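Local coordinates for adhesion and penetration protein autotransporter (Haemophilus influenzae, PDB 3SYJ) that promotes bacterial aggregation and adherence to and invasion of host cells through its secreted passenger domain, and is probably also a serine protease, at residues Val279-Gly284 against Ser349-Ser354. Residues are numbered along the deposited sequence; the frame is centred on the assembly and turned at random.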
loop_
_atom_site.group_PDB
_atom_site.type_symbol
_atom_site.label_atom_id
_atom_site.label_comp_id
_atom_site.label_asym_id
_atom_site.label_seq_id
_atom_site.Cartn_x
_atom_site.Cartn_y
_atom_site.Cartn_z
ATOM N N VAL A 279 14.185 -30.863 -63.159
ATOM C CA VAL A 279 14.088 -29.617 -63.907
ATOM C C VAL A 279 13.154 -29.814 -65.096
ATOM O O VAL A 279 13.443 -30.589 -66.010
ATOM C CB VAL A 279 15.476 -29.114 -64.380
ATOM C CG1 VAL A 279 15.329 -27.862 -65.237
ATOM C CG2 VAL A 279 16.384 -28.834 -63.185
ATOM N N TYR A 280 12.023 -29.115 -65.062
ATOM C CA TYR A 280 10.982 -29.277 -66.066
ATOM C C TYR A 280 10.802 -27.976 -66.829
ATOM O O TYR A 280 10.901 -26.894 -66.249
ATOM C CB TYR A 280 9.675 -29.712 -65.391
ATOM C CG TYR A 280 9.883 -30.893 -64.477
ATOM C CD1 TYR A 280 9.801 -32.195 -64.959
ATOM C CD2 TYR A 280 10.203 -30.711 -63.143
ATOM C CE1 TYR A 280 10.021 -33.280 -64.129
ATOM C CE2 TYR A 280 10.428 -31.794 -62.307
ATOM C CZ TYR A 280 10.339 -33.072 -62.805
ATOM O OH TYR A 280 10.561 -34.137 -61.961
ATOM N N THR A 281 10.568 -28.079 -68.132
ATOM C CA THR A 281 10.326 -26.899 -68.953
ATOM C C THR A 281 8.996 -27.060 -69.678
ATOM O O THR A 281 8.747 -28.082 -70.321
ATOM C CB THR A 281 11.450 -26.660 -69.982
ATOM O OG1 THR A 281 12.726 -26.744 -69.336
ATOM C CG2 THR A 281 11.302 -25.287 -70.618
ATOM N N ILE A 282 8.143 -26.049 -69.564
ATOM C CA ILE A 282 6.786 -26.141 -70.079
ATOM C C ILE A 282 6.526 -25.095 -71.148
ATOM O O ILE A 282 6.964 -23.949 -71.040
ATOM C CB ILE A 282 5.737 -25.995 -68.941
ATOM C CG1 ILE A 282 4.322 -26.282 -69.455
ATOM C CG2 ILE A 282 5.800 -24.610 -68.315
ATOM C CD1 ILE A 282 3.297 -26.476 -68.345
ATOM N N SER A 283 5.814 -25.501 -72.190
ATOM C CA SER A 283 5.380 -24.568 -73.215
ATOM C C SER A 283 4.073 -25.067 -73.811
ATOM O O SER A 283 3.717 -26.236 -73.654
ATOM C CB SER A 283 6.446 -24.448 -74.301
ATOM O OG SER A 283 6.746 -25.720 -74.845
ATOM N N GLY A 284 3.354 -24.187 -74.496
ATOM C CA GLY A 284 2.154 -24.610 -75.189
ATOM C C GLY A 284 1.700 -23.605 -76.222
ATOM O O GLY A 284 2.346 -22.579 -76.421
ATOM N N SER A 349 12.394 -27.656 -60.167
ATOM C CA SER A 349 12.339 -26.452 -60.988
ATOM C C SER A 349 11.293 -26.609 -62.088
ATOM O O SER A 349 11.129 -27.688 -62.664
ATOM C CB SER A 349 13.709 -26.161 -61.617
ATOM O OG SER A 349 14.627 -25.663 -60.653
ATOM N N LEU A 350 10.574 -25.529 -62.370
ATOM C CA LEU A 350 9.630 -25.526 -63.467
ATOM C C LEU A 350 9.832 -24.236 -64.233
ATOM O O LEU A 350 9.691 -23.150 -63.677
ATOM C CB LEU A 350 8.193 -25.634 -62.948
ATOM C CG LEU A 350 7.125 -25.487 -64.031
ATOM C CD1 LEU A 350 7.258 -26.598 -65.103
ATOM C CD2 LEU A 350 5.719 -25.433 -63.428
ATOM N N ILE A 351 10.182 -24.352 -65.506
ATOM C CA ILE A 351 10.524 -23.174 -66.290
ATOM C C ILE A 351 9.451 -22.934 -67.318
ATOM O O ILE A 351 9.104 -23.834 -68.079
ATOM C CB ILE A 351 11.893 -23.313 -67.017
ATOM C CG1 ILE A 351 13.049 -23.286 -66.022
ATOM C CG2 ILE A 351 12.081 -22.201 -68.035
ATOM C CD1 ILE A 351 13.373 -24.637 -65.436
ATOM N N PHE A 352 8.923 -21.718 -67.332
ATOM C CA PHE A 352 7.939 -21.334 -68.331
ATOM C C PHE A 352 8.635 -20.780 -69.588
ATOM O O PHE A 352 9.140 -19.649 -69.599
ATOM C CB PHE A 352 6.944 -20.322 -67.743
ATOM C CG PHE A 352 5.849 -20.952 -66.910
ATOM C CD1 PHE A 352 6.149 -21.674 -65.763
ATOM C CD2 PHE A 352 4.516 -20.805 -67.270
ATOM C CE1 PHE A 352 5.135 -22.243 -64.998
ATOM C CE2 PHE A 352 3.504 -21.376 -66.510
ATOM C CZ PHE A 352 3.813 -22.097 -65.373
ATOM N N ALA A 353 8.663 -21.590 -70.643
ATOM C CA ALA A 353 9.236 -21.173 -71.919
ATOM C C ALA A 353 8.233 -20.368 -72.747
ATOM O O ALA A 353 8.610 -19.671 -73.694
ATOM C CB ALA A 353 9.729 -22.377 -72.698
ATOM N N SER A 354 6.954 -20.466 -72.393
ATOM C CA SER A 354 5.921 -19.664 -73.046
ATOM C C SER A 354 4.797 -19.388 -72.066
ATOM O O SER A 354 4.710 -20.035 -71.026
ATOM C CB SER A 354 5.349 -20.393 -74.269
ATOM O OG SER A 354 4.460 -21.432 -73.873
#
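Ile282 lays its CG2 methyl over the centre of the Phe352 ring, 3.9 Å from the ring centroid, in a CH-pi contact. Both side chains leave the sheet on the same face, and the branch methyl packs flat against the ring. With CG1 anti to the backbone N (chi1 -172°), the CG2 branch is left on the side of Phe352. The same methyl meets Leu350 CD1 at 4.0 Å. Leu350 CD1 also reaches Tyr280 CB, so one apolar row runs along this buried face.

On the opposite face, which is partly exposed, Val279 CG1 touches Ile351 CD1 at 3.8 Å. Ala353, just past the strand end, brings its CB to Thr281 CG2.

Parallel backbone pairing sets this register. Ile282 N bonds Ile351 O at 2.8 Å, close to straight at 171°. Ala353 N returns to Ile282 O. Tyr280 pairs likewise, through its N to Ser349 O and its O to Ile351 N. Beyond the end of strand 348-352, Ser354 OG replaces a backbone acceptor and takes the N-H of Gly284 at 3.0 Å.

Outside, Leu340 and Phe342 back the buried row, and Tyr280 OH is hydrogen-bonded to Thr273 OG1. Strands 289-294 and 369-373 flank the pair. The contact joins early strands of the passenger beta-helix. Backbone bonding between them satisfies polar groups beside an apolar inner face, and Ser354 extends the pairing past the strand end.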